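Local structure of xylose isomerase-like TIM barrel (Anabaena variabilis ATCC 29413, 2QW5) at residues L27-R30 against R31-V34; H36-K39 against L40-F43; L70-Y73 against L74-E77; I322-T325 against R326-K330. The protein probably works as a sugar or sugar-phosphate isomerase or epimerase, binding a zinc ion and a sugar at the mouth of a TIM barrel. One frame throughout, in Å; residues are numbered along the deposited sequence. Where two conformers were deposited one is given.

Overall arrangement
All four interactions are local contacts along, or at the end of, outer helices of an eight-stranded parallel barrel. Interactions 1 and 2 lie in series on helix 27-42, and interaction 3 closes helix 60-76 beside them: Y73 and L74 pack on V34, and K38 NZ probably bonds E77 O at 2.9 Å. Interaction 4, on helix 314-332, touches interaction 2 through I322 and F43. All are partly buried, through V33 and V34; H36, I37 and L40; L70, R71 and L74; I322 and T325; polar or charged residues such as D28, K39, H72 and K327 are exposed. Salt bridges span the segments of interactions 1 and 3; in interaction 4 the bridge joins neighbours, K327 and E328, beside apolar packing; interaction 2 relies on backbone carbonyls and water.

Interaction 1. Residues L27-R30 against R31-V34; sequences LDYR and RIVV
D28 and R31 form the charged part of this first stretch of helix 27-42. OD1 of D28 meets NH2 of R31 in a salt bridge at 3.1 Å; the two side chains run alongside each other, but carboxylate and guanidinium planes are 55° apart, and the contact is a single one, OD1 to NH2, not a two-pronged pairing. The R31 chain, bent at chi3 (-93°), folds back over the preceding turn and brings its guanidinium face over the carbonyl oxygen of L27, which sits 3.5 Å above the plane.

Apolar contacts gather round Y29. With CG anti to the backbone N (chi1 -164°), its ring is turned to where I32 and V33 can meet it: CD1 of I32 lies 4.1 Å from CD1 of Y29, and CG2 of V33 lies 3.8 Å from CE2. Both aliphatic chains cross the tyrosine at about a right angle.

Among the backbone bonds, V33 N to Y29 O (3.0 Å) and V34 N to R30 O (3.0 Å) are sound; R31 N to D28 O and I32 N to Y29 O are weak. Just before the stretch, N26 OD1 accepts from Y29 N, and R30 NE reaches P24 O. This is the opening of the helix in the first beta-alpha-beta unit of the TIM barrel.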
loop_
_atom_site.group_PDB
_atom_site.type_symbol
_atom_site.label_atom_id
_atom_site.label_comp_id
_atom_site.label_asym_id
_atom_site.label_seq_id
_atom_site.Cartn_x
_atom_site.Cartn_y
_atom_site.Cartn_z
ATOM N N LEU A 27 -33.124 -12.649 -7.189
ATOM C CA LEU A 27 -34.392 -12.468 -7.885
ATOM C C LEU A 27 -34.878 -11.029 -7.852
ATOM O O LEU A 27 -35.440 -10.542 -8.845
ATOM C CB LEU A 27 -35.441 -13.466 -7.354
ATOM C CG LEU A 27 -35.041 -14.964 -7.484
ATOM C CD1 LEU A 27 -35.997 -15.933 -6.813
ATOM C CD2 LEU A 27 -34.856 -15.370 -8.919
ATOM N N ASP A 28 -34.630 -10.332 -6.748
ATOM C CA ASP A 28 -34.990 -8.908 -6.641
ATOM C C ASP A 28 -34.101 -8.021 -7.526
ATOM O O ASP A 28 -34.560 -7.003 -8.066
ATOM C CB ASP A 28 -34.933 -8.431 -5.178
ATOM C CG ASP A 28 -36.011 -9.071 -4.306
ATOM O OD1 ASP A 28 -36.427 -10.226 -4.565
ATOM O OD2 ASP A 28 -36.429 -8.417 -3.339
ATOM N N TYR A 29 -32.821 -8.398 -7.634
ATOM C CA TYR A 29 -31.875 -7.682 -8.498
ATOM C C TYR A 29 -32.232 -7.857 -9.991
ATOM O O TYR A 29 -32.112 -6.900 -10.748
ATOM C CB TYR A 29 -30.424 -8.098 -8.222
ATOM C CG TYR A 29 -29.438 -7.125 -8.799
ATOM C CD1 TYR A 29 -29.289 -5.850 -8.241
ATOM C CD2 TYR A 29 -28.642 -7.465 -9.886
ATOM C CE1 TYR A 29 -28.378 -4.930 -8.773
ATOM C CE2 TYR A 29 -27.715 -6.562 -10.412
ATOM C CZ TYR A 29 -27.588 -5.298 -9.854
ATOM O OH TYR A 29 -26.686 -4.407 -10.359
ATOM N N ARG A 30 -32.704 -9.039 -10.399
ATOM C CA ARG A 30 -33.157 -9.224 -11.800
ATOM C C ARG A 30 -34.139 -8.176 -12.238
ATOM O O ARG A 30 -34.137 -7.776 -13.409
ATOM C CB ARG A 30 -33.887 -10.531 -12.015
ATOM C CG ARG A 30 -33.097 -11.712 -11.945
ATOM C CD ARG A 30 -34.000 -12.894 -12.130
ATOM N NE ARG A 30 -33.244 -14.134 -12.056
ATOM C CZ ARG A 30 -33.785 -15.347 -12.113
ATOM N NH1 ARG A 30 -35.102 -15.508 -12.277
ATOM N NH2 ARG A 30 -32.992 -16.415 -12.008
ATOM N N ARG A 31 -35.031 -7.786 -11.325
ATOM C CA ARG A 31 -36.019 -6.754 -11.621
ATOM C C ARG A 31 -35.394 -5.422 -11.951
ATOM O O ARG A 31 -35.893 -4.706 -12.826
ATOM C CB ARG A 31 -37.061 -6.632 -10.485
ATOM C CG ARG A 31 -38.044 -7.803 -10.514
ATOM C CD ARG A 31 -39.186 -7.686 -9.528
ATOM N NE ARG A 31 -38.890 -8.342 -8.253
ATOM C CZ ARG A 31 -38.878 -9.672 -8.044
ATOM N NH1 ARG A 31 -39.096 -10.553 -9.044
ATOM N NH2 ARG A 31 -38.601 -10.143 -6.818
ATOM N N ILE A 32 -34.318 -5.093 -11.235
ATOM C CA ILE A 32 -33.549 -3.871 -11.465
ATOM C C ILE A 32 -32.853 -3.930 -12.834
ATOM O O ILE A 32 -32.957 -2.986 -13.601
ATOM C CB ILE A 32 -32.529 -3.590 -10.331
ATOM C CG1 ILE A 32 -33.266 -3.310 -9.012
ATOM C CG2 ILE A 32 -31.688 -2.396 -10.663
ATOM C CD1 ILE A 32 -32.316 -3.186 -7.791
ATOM N N VAL A 33 -32.197 -5.048 -13.136
ATOM C CA VAL A 33 -31.567 -5.277 -14.449
ATOM C C VAL A 33 -32.567 -5.054 -15.615
ATOM O O VAL A 33 -32.266 -4.314 -16.581
ATOM C CB VAL A 33 -30.943 -6.700 -14.527
ATOM C CG1 VAL A 33 -30.393 -6.987 -15.933
ATOM C CG2 VAL A 33 -29.846 -6.861 -13.488
ATOM N N VAL A 34 -33.768 -5.629 -15.486
ATOM C CA VAL A 34 -34.798 -5.516 -16.527
ATOM C C VAL A 34 -35.310 -4.086 -16.676
ATOM O O VAL A 34 -35.440 -3.610 -17.795
ATOM C CB VAL A 34 -35.913 -6.566 -16.347
ATOM C CG1 VAL A 34 -37.108 -6.294 -17.288
ATOM C CG2 VAL A 34 -35.313 -8.000 -16.535
#

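Interaction 2. Residues H36-K39 against L40-F43; sequences HIKK and LQRF
K39 sets its CG anti to the backbone N (chi1 -170°) and then bends at chi2 (69°) and chi4, which carries NZ along the helix to CZ of F43, 3.8 Å away. F43 instead has CG anti to its carbonyl carbon (chi1 -54°), and this lays one ring face against the K39 carbonyl: the oxygen stands 3.9 Å above the ring plane, over its centre.

L40 leans on the turn before it, its CG 3.2 Å from H36 O, the same oxygen that accepts L40 N at 2.9 Å. Q41 N reaches I37 O at 2.8 Å, while R42 N makes weak bonds to both K38 O and K39 O as helix 27-42 runs out. A water sits at this end, donating to K38 O at 2.6 Å and weakly to Q41 OE1.

Outside the stretch, H36 bonds through ND1 to Y315 OH and stacks on F18, K38 NZ reaches E77 O, and L40 packs on F48 of the barrel strand. The F43 ring also meets Y315 and D319 of helix 314-332. The two carbonyls that hold R42 N only weakly thus have other company: K38 O also takes the water, and K39 O faces the F43 ring.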
loop_
_atom_site.group_PDB
_atom_site.type_symbol
_atom_site.label_atom_id
_atom_site.label_comp_id
_atom_site.label_asym_id
_atom_site.label_seq_id
_atom_site.Cartn_x
_atom_site.Cartn_y
_atom_site.Cartn_z
ATOM N N HIS A 36 -33.651 -1.300 -15.994
ATOM C CA HIS A 36 -32.580 -0.520 -16.651
ATOM C C HIS A 36 -32.594 -0.763 -18.152
ATOM O O HIS A 36 -32.563 0.181 -18.936
ATOM C CB HIS A 36 -31.169 -0.888 -16.144
ATOM C CG HIS A 36 -30.857 -0.413 -14.752
ATOM N ND1 HIS A 36 -31.347 0.768 -14.238
ATOM C CD2 HIS A 36 -30.020 -0.909 -13.814
ATOM C CE1 HIS A 36 -30.889 0.931 -13.008
ATOM N NE2 HIS A 36 -30.064 -0.062 -12.736
ATOM N N ILE A 37 -32.647 -2.037 -18.543
ATOM C CA ILE A 37 -32.664 -2.428 -19.967
ATOM C C ILE A 37 -33.844 -1.793 -20.707
ATOM O O ILE A 37 -33.655 -1.264 -21.790
ATOM C CB ILE A 37 -32.698 -3.959 -20.161
ATOM C CG1 ILE A 37 -31.358 -4.594 -19.776
ATOM C CG2 ILE A 37 -33.021 -4.330 -21.633
ATOM C CD1 ILE A 37 -31.348 -6.100 -19.779
ATOM N N LYS A 38 -35.040 -1.829 -20.109
ATOM C CA LYS A 38 -36.222 -1.239 -20.749
ATOM C C LYS A 38 -36.123 0.274 -20.928
ATOM O O LYS A 38 -36.543 0.811 -21.971
ATOM C CB LYS A 38 -37.508 -1.623 -20.006
ATOM C CG LYS A 38 -37.859 -3.082 -20.215
ATOM C CD LYS A 38 -39.169 -3.494 -19.597
ATOM C CE LYS A 38 -39.519 -4.901 -20.099
ATOM N NZ LYS A 38 -40.800 -5.477 -19.574
ATOM N N LYS A 39 -35.542 0.954 -19.940
ATOM C CA LYS A 39 -35.327 2.395 -20.017
ATOM C C LYS A 39 -34.330 2.686 -21.116
ATOM O O LYS A 39 -34.534 3.561 -21.947
ATOM C CB LYS A 39 -34.803 2.930 -18.682
ATOM C CG LYS A 39 -34.768 4.498 -18.578
ATOM C CD LYS A 39 -36.176 5.141 -18.515
ATOM C CE LYS A 39 -36.241 6.545 -17.829
ATOM N NZ LYS A 39 -35.546 7.690 -18.515
ATOM N N LEU A 40 -33.243 1.919 -21.126
ATOM C CA LEU A 40 -32.177 2.134 -22.096
ATOM C C LEU A 40 -32.634 1.876 -23.521
ATOM O O LEU A 40 -32.272 2.619 -24.420
ATOM C CB LEU A 40 -30.941 1.295 -21.714
ATOM C CG LEU A 40 -30.252 1.820 -20.426
ATOM C CD1 LEU A 40 -29.316 0.814 -19.814
ATOM C CD2 LEU A 40 -29.507 3.121 -20.668
ATOM N N GLN A 41 -33.445 0.831 -23.709
ATOM C CA GLN A 41 -34.034 0.513 -25.027
ATOM C C GLN A 41 -34.789 1.682 -25.622
ATOM O O GLN A 41 -34.744 1.852 -26.838
ATOM C CB GLN A 41 -35.004 -0.659 -24.952
ATOM C CG GLN A 41 -34.386 -1.989 -24.911
ATOM C CD GLN A 41 -35.447 -3.068 -25.060
ATOM O OE1 GLN A 41 -36.412 -3.144 -24.269
ATOM N NE2 GLN A 41 -35.305 -3.868 -26.091
ATOM N N ARG A 42 -35.476 2.467 -24.776
ATOM C CA ARG A 42 -36.212 3.648 -25.254
ATOM C C ARG A 42 -35.281 4.685 -25.893
ATOM O O ARG A 42 -35.693 5.380 -26.810
ATOM C CB ARG A 42 -37.105 4.274 -24.166
ATOM C CG ARG A 42 -38.240 3.365 -23.714
ATOM C CD ARG A 42 -39.320 4.137 -22.965
ATOM N NE ARG A 42 -40.436 3.284 -22.537
ATOM C CZ ARG A 42 -41.442 2.843 -23.309
ATOM N NH1 ARG A 42 -41.508 3.113 -24.623
ATOM N NH2 ARG A 42 -42.394 2.083 -22.762
ATOM N N PHE A 43 -34.022 4.759 -25.443
ATOM C CA PHE A 43 -33.022 5.649 -26.048
ATOM C C PHE A 43 -32.439 5.106 -27.352
ATOM O O PHE A 43 -31.717 5.823 -28.042
ATOM C CB PHE A 43 -31.832 5.916 -25.097
ATOM C CG PHE A 43 -32.218 6.421 -23.738
ATOM C CD1 PHE A 43 -33.290 7.308 -23.558
ATOM C CD2 PHE A 43 -31.456 6.068 -22.629
ATOM C CE1 PHE A 43 -33.632 7.783 -22.283
ATOM C CE2 PHE A 43 -31.782 6.535 -21.340
ATOM C CZ PHE A 43 -32.890 7.400 -21.170
HETATM O O HOH W 1 -38.230 -0.481 -23.505
#

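Interaction 3. Residues L70-Y73 against L74-E77; sequences LRHY and LDSE
Y73 and E77 meet at the C-terminal end of helix 60-76, an outer helix of the TIM barrel in the beta-alpha-beta unit between strands 47-51 and 83-87. CG of E77 lies over one ring face, a CH-pi contact 4.1 Å from the Y73 ring centroid and 20° off the normal. The two side chains run the same way, and a water bridges their ends, 2.7 Å from Y73 OH and donating weakly to E77 OE1.

One turn back, R71 crosses D75 at about a right angle in a salt bridge. OD1 of D75 alone takes both R71 NH2, at 3.1 Å, and R71 NE, through weak bonds. R71 is bent at chi2 (67°) and chi3, wrapping its guanidinium round to D75, and CD1 of L74 lies over the rim of one of its faces. The stronger hold on R71 is from outside: NH1 donates to V82 O and to L121 O, fixing the group against the following loops.

Behind these, L74 N bonds L70 O and S76 N bonds H72 O in regular helical fashion. Helix 27-42 of the same chain packs against the Y73 ring, through R30, R31 and V34. Without the ring, as with an alanine here, E77 CG is likely to lose its aromatic face and the water its phenol partner, with a gap opening against R30, R31 and V34.

At the last turn, Y73 O takes two donors from the same face of its plane, E77 N at 3.0 Å and S76 OG at 2.9 Å.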
loop_
_atom_site.group_PDB
_atom_site.type_symbol
_atom_site.label_atom_id
_atom_site.label_comp_id
_atom_site.label_asym_id
_atom_site.label_seq_id
_atom_site.Cartn_x
_atom_site.Cartn_y
_atom_site.Cartn_z
ATOM N N LEU A 70 -31.280 -16.212 -15.931
ATOM C CA LEU A 70 -31.331 -14.776 -16.187
ATOM C C LEU A 70 -31.776 -14.548 -17.634
ATOM O O LEU A 70 -32.678 -13.755 -17.880
ATOM C CB LEU A 70 -29.980 -14.064 -15.884
ATOM C CG LEU A 70 -29.895 -12.543 -16.118
ATOM C CD1 LEU A 70 -30.949 -11.770 -15.290
ATOM C CD2 LEU A 70 -28.503 -12.007 -15.852
ATOM N N ARG A 71 -31.162 -15.242 -18.595
ATOM C CA ARG A 71 -31.590 -15.140 -20.022
ATOM C C ARG A 71 -33.090 -15.442 -20.170
ATOM O O ARG A 71 -33.818 -14.702 -20.856
ATOM C CB ARG A 71 -30.785 -16.107 -20.893
ATOM C CG ARG A 71 -31.034 -16.080 -22.415
ATOM C CD ARG A 71 -30.609 -14.821 -23.117
ATOM N NE ARG A 71 -31.668 -13.826 -23.321
ATOM C CZ ARG A 71 -31.537 -12.714 -24.046
ATOM N NH1 ARG A 71 -30.376 -12.426 -24.643
ATOM N NH2 ARG A 71 -32.564 -11.889 -24.186
ATOM N N HIS A 72 -33.551 -16.510 -19.517
ATOM C CA HIS A 72 -34.964 -16.893 -19.588
ATOM C C HIS A 72 -35.888 -15.858 -18.959
ATOM O O HIS A 72 -36.975 -15.639 -19.465
ATOM C CB HIS A 72 -35.223 -18.277 -19.009
ATOM C CG HIS A 72 -34.571 -19.377 -19.792
ATOM N ND1 HIS A 72 -34.316 -20.620 -19.256
ATOM C CD2 HIS A 72 -34.088 -19.407 -21.058
ATOM C CE1 HIS A 72 -33.735 -21.383 -20.165
ATOM N NE2 HIS A 72 -33.582 -20.670 -21.268
ATOM N N TYR A 73 -35.432 -15.208 -17.895
ATOM C CA TYR A 73 -36.214 -14.157 -17.241
ATOM C C TYR A 73 -36.302 -12.898 -18.138
ATOM O O TYR A 73 -37.363 -12.255 -18.228
ATOM C CB TYR A 73 -35.625 -13.835 -15.855
ATOM C CG TYR A 73 -36.395 -12.766 -15.141
ATOM C CD1 TYR A 73 -37.640 -13.058 -14.565
ATOM C CD2 TYR A 73 -35.915 -11.459 -15.056
ATOM C CE1 TYR A 73 -38.400 -12.060 -13.928
ATOM C CE2 TYR A 73 -36.650 -10.468 -14.408
ATOM C CZ TYR A 73 -37.885 -10.780 -13.843
ATOM O OH TYR A 73 -38.598 -9.804 -13.203
ATOM N N LEU A 74 -35.187 -12.535 -18.787
ATOM C CA LEU A 74 -35.209 -11.421 -19.736
ATOM C C LEU A 74 -36.197 -11.740 -20.870
ATOM O O LEU A 74 -36.997 -10.885 -21.240
ATOM C CB LEU A 74 -33.819 -11.120 -20.335
ATOM C CG LEU A 74 -32.594 -10.732 -19.463
ATOM C CD1 LEU A 74 -31.437 -10.415 -20.412
ATOM C CD2 LEU A 74 -32.794 -9.620 -18.473
ATOM N N ASP A 75 -36.178 -12.983 -21.360
ATOM C CA ASP A 75 -37.095 -13.411 -22.453
ATOM C C ASP A 75 -38.553 -13.337 -22.016
ATOM O O ASP A 75 -39.388 -12.786 -22.744
ATOM C CB ASP A 75 -36.777 -14.832 -22.917
ATOM C CG ASP A 75 -35.437 -14.946 -23.585
ATOM O OD1 ASP A 75 -34.855 -13.904 -23.978
ATOM O OD2 ASP A 75 -34.958 -16.097 -23.689
ATOM N N SER A 76 -38.832 -13.810 -20.809
ATOM C CA SER A 76 -40.202 -13.769 -20.263
ATOM C C SER A 76 -40.699 -12.332 -20.030
ATOM O O SER A 76 -41.916 -12.093 -20.028
ATOM C CB SER A 76 -40.317 -14.614 -18.993
ATOM O OG SER A 76 -39.686 -14.003 -17.898
ATOM N N GLU A 77 -39.781 -11.382 -19.839
ATOM C CA GLU A 77 -40.138 -9.954 -19.733
ATOM C C GLU A 77 -40.274 -9.184 -21.070
ATOM O O GLU A 77 -40.336 -7.953 -21.057
ATOM C CB GLU A 77 -39.127 -9.243 -18.783
ATOM C CG GLU A 77 -39.281 -9.645 -17.314
ATOM C CD GLU A 77 -40.590 -9.096 -16.696
ATOM O OE1 GLU A 77 -40.765 -7.867 -16.654
ATOM O OE2 GLU A 77 -41.444 -9.897 -16.275
HETATM O O HOH W 2 -39.031 -7.400 -14.272
#

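Interaction 4. Residues I322-T325 against R326-K330; sequences IKVT and RKELK
The backbone of I322 to K330 is regular helix, each of R326, K327, E328 and L329 donating its N-H to the carbonyl four residues earlier, with R326 N to I322 O at 3.0 Å and L329 N to T325 O at 2.9 Å.

T325 and L329 lie side by side, CG2 of the threonine 3.8 Å from CD1 of the leucine. OG1 of T325 lies anti to the carbonyl carbon (chi1 -56°), beside the backbone N and near A321 O, its hydrogen-bond partner, which leaves CG2 anti to the backbone N and against L329. Next to them, CG2 of V324 rests obliquely on E328, 4.1 Å from CG, and equally far from K327 NZ. K327 NZ, brought round by bends at chi3 and chi4, closes a salt bridge of 2.8 Å to E328 OE2, approaching on the anti side and 29° out of the carboxylate plane. K331 NZ shares that oxygen. A glutamine in place of E328 would probably leave the ammonium groups of K327 and K331 without their counter-charge. R326 runs extended from CG to NE; NE lies 4.2 Å from I322 CG1, and NH2 bonds S9 O.

This last helix packs on the first strand, where the TIM barrel closes: I322, T325, R326 and L329 all touch I11 of strand 11-14, while V324, T325 and E328 lean on W263, and L329 on L267, of helix 263-273.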
loop_
_atom_site.group_PDB
_atom_site.type_symbol
_atom_site.label_atom_id
_atom_site.label_comp_id
_atom_site.label_asym_id
_atom_site.label_seq_id
_atom_site.Cartn_x
_atom_site.Cartn_y
_atom_site.Cartn_z
ATOM N N ILE A 322 -25.557 7.737 -26.786
ATOM C CA ILE A 322 -26.085 7.148 -28.026
ATOM C C ILE A 322 -26.326 8.257 -29.057
ATOM O O ILE A 322 -26.056 8.036 -30.217
ATOM C CB ILE A 322 -27.329 6.234 -27.813
ATOM C CG1 ILE A 322 -27.739 5.519 -29.114
ATOM C CG2 ILE A 322 -28.517 7.012 -27.183
ATOM C CD1 ILE A 322 -28.529 4.194 -28.872
ATOM N N LYS A 323 -26.820 9.432 -28.618
ATOM C CA LYS A 323 -27.060 10.571 -29.504
ATOM C C LYS A 323 -25.766 11.018 -30.185
ATOM O O LYS A 323 -25.720 11.111 -31.423
ATOM C CB LYS A 323 -27.777 11.715 -28.772
ATOM C CG LYS A 323 -29.266 11.407 -28.458
ATOM C CD LYS A 323 -29.867 12.464 -27.517
ATOM C CE LYS A 323 -31.375 12.276 -27.201
ATOM N NZ LYS A 323 -32.332 12.585 -28.317
ATOM N N VAL A 324 -24.700 11.213 -29.410
ATOM C CA VAL A 324 -23.396 11.596 -29.998
ATOM C C VAL A 324 -22.836 10.515 -30.927
ATOM O O VAL A 324 -22.367 10.837 -32.008
ATOM C CB VAL A 324 -22.334 12.120 -28.955
ATOM C CG1 VAL A 324 -21.774 10.995 -28.048
ATOM C CG2 VAL A 324 -21.183 12.789 -29.699
ATOM N N THR A 325 -22.888 9.244 -30.509
ATOM C CA THR A 325 -22.384 8.110 -31.312
ATOM C C THR A 325 -23.086 8.051 -32.679
ATOM O O THR A 325 -22.431 7.899 -33.713
ATOM C CB THR A 325 -22.535 6.754 -30.560
ATOM O OG1 THR A 325 -21.856 6.837 -29.290
ATOM C CG2 THR A 325 -22.001 5.571 -31.388
ATOM N N ARG A 326 -24.412 8.183 -32.675
ATOM C CA ARG A 326 -25.197 8.192 -33.925
ATOM C C ARG A 326 -24.915 9.421 -34.802
ATOM O O ARG A 326 -24.808 9.271 -36.037
ATOM C CB ARG A 326 -26.714 8.066 -33.653
ATOM C CG ARG A 326 -27.078 6.707 -33.170
ATOM C CD ARG A 326 -28.475 6.293 -33.538
ATOM N NE ARG A 326 -28.770 4.894 -33.180
ATOM C CZ ARG A 326 -28.346 3.803 -33.846
ATOM N NH1 ARG A 326 -27.491 3.858 -34.886
ATOM N NH2 ARG A 326 -28.746 2.611 -33.400
ATOM N N LYS A 327 -24.734 10.589 -34.165
ATOM C CA LYS A 327 -24.413 11.830 -34.852
ATOM C C LYS A 327 -23.100 11.679 -35.596
ATOM O O LYS A 327 -22.985 12.026 -36.766
ATOM C CB LYS A 327 -24.282 13.009 -33.876
ATOM C CG LYS A 327 -24.412 14.368 -34.572
ATOM C CD LYS A 327 -24.296 15.624 -33.689
ATOM C CE LYS A 327 -22.862 16.189 -33.610
ATOM N NZ LYS A 327 -21.924 15.343 -32.813
ATOM N N GLU A 328 -22.119 11.123 -34.907
ATOM C CA GLU A 328 -20.770 10.948 -35.449
ATOM C C GLU A 328 -20.668 9.851 -36.481
ATOM O O GLU A 328 -19.881 9.962 -37.436
ATOM C CB GLU A 328 -19.790 10.738 -34.293
ATOM C CG GLU A 328 -19.693 11.987 -33.384
ATOM C CD GLU A 328 -19.092 13.207 -34.064
ATOM O OE1 GLU A 328 -18.275 13.064 -35.011
ATOM O OE2 GLU A 328 -19.440 14.319 -33.615
ATOM N N LEU A 329 -21.418 8.783 -36.259
ATOM C CA LEU A 329 -21.554 7.718 -37.253
ATOM C C LEU A 329 -22.234 8.280 -38.507
ATOM O O LEU A 329 -21.768 8.022 -39.603
ATOM C CB LEU A 329 -22.317 6.505 -36.735
ATOM C CG LEU A 329 -21.550 5.579 -35.798
ATOM C CD1 LEU A 329 -22.563 4.679 -35.078
ATOM C CD2 LEU A 329 -20.424 4.783 -36.515
ATOM N N LYS A 330 -23.291 9.072 -38.340
ATOM C CA LYS A 330 -23.972 9.713 -39.486
ATOM C C LYS A 330 -23.020 10.580 -40.320
ATOM O O LYS A 330 -23.116 10.556 -41.540
ATOM C CB LYS A 330 -25.187 10.523 -39.032
ATOM C CG LYS A 330 -26.065 11.035 -40.157
ATOM C CD LYS A 330 -27.277 11.763 -39.601
ATOM C CE LYS A 330 -28.109 12.403 -40.714
ATOM N NZ LYS A 330 -28.661 11.363 -41.610
#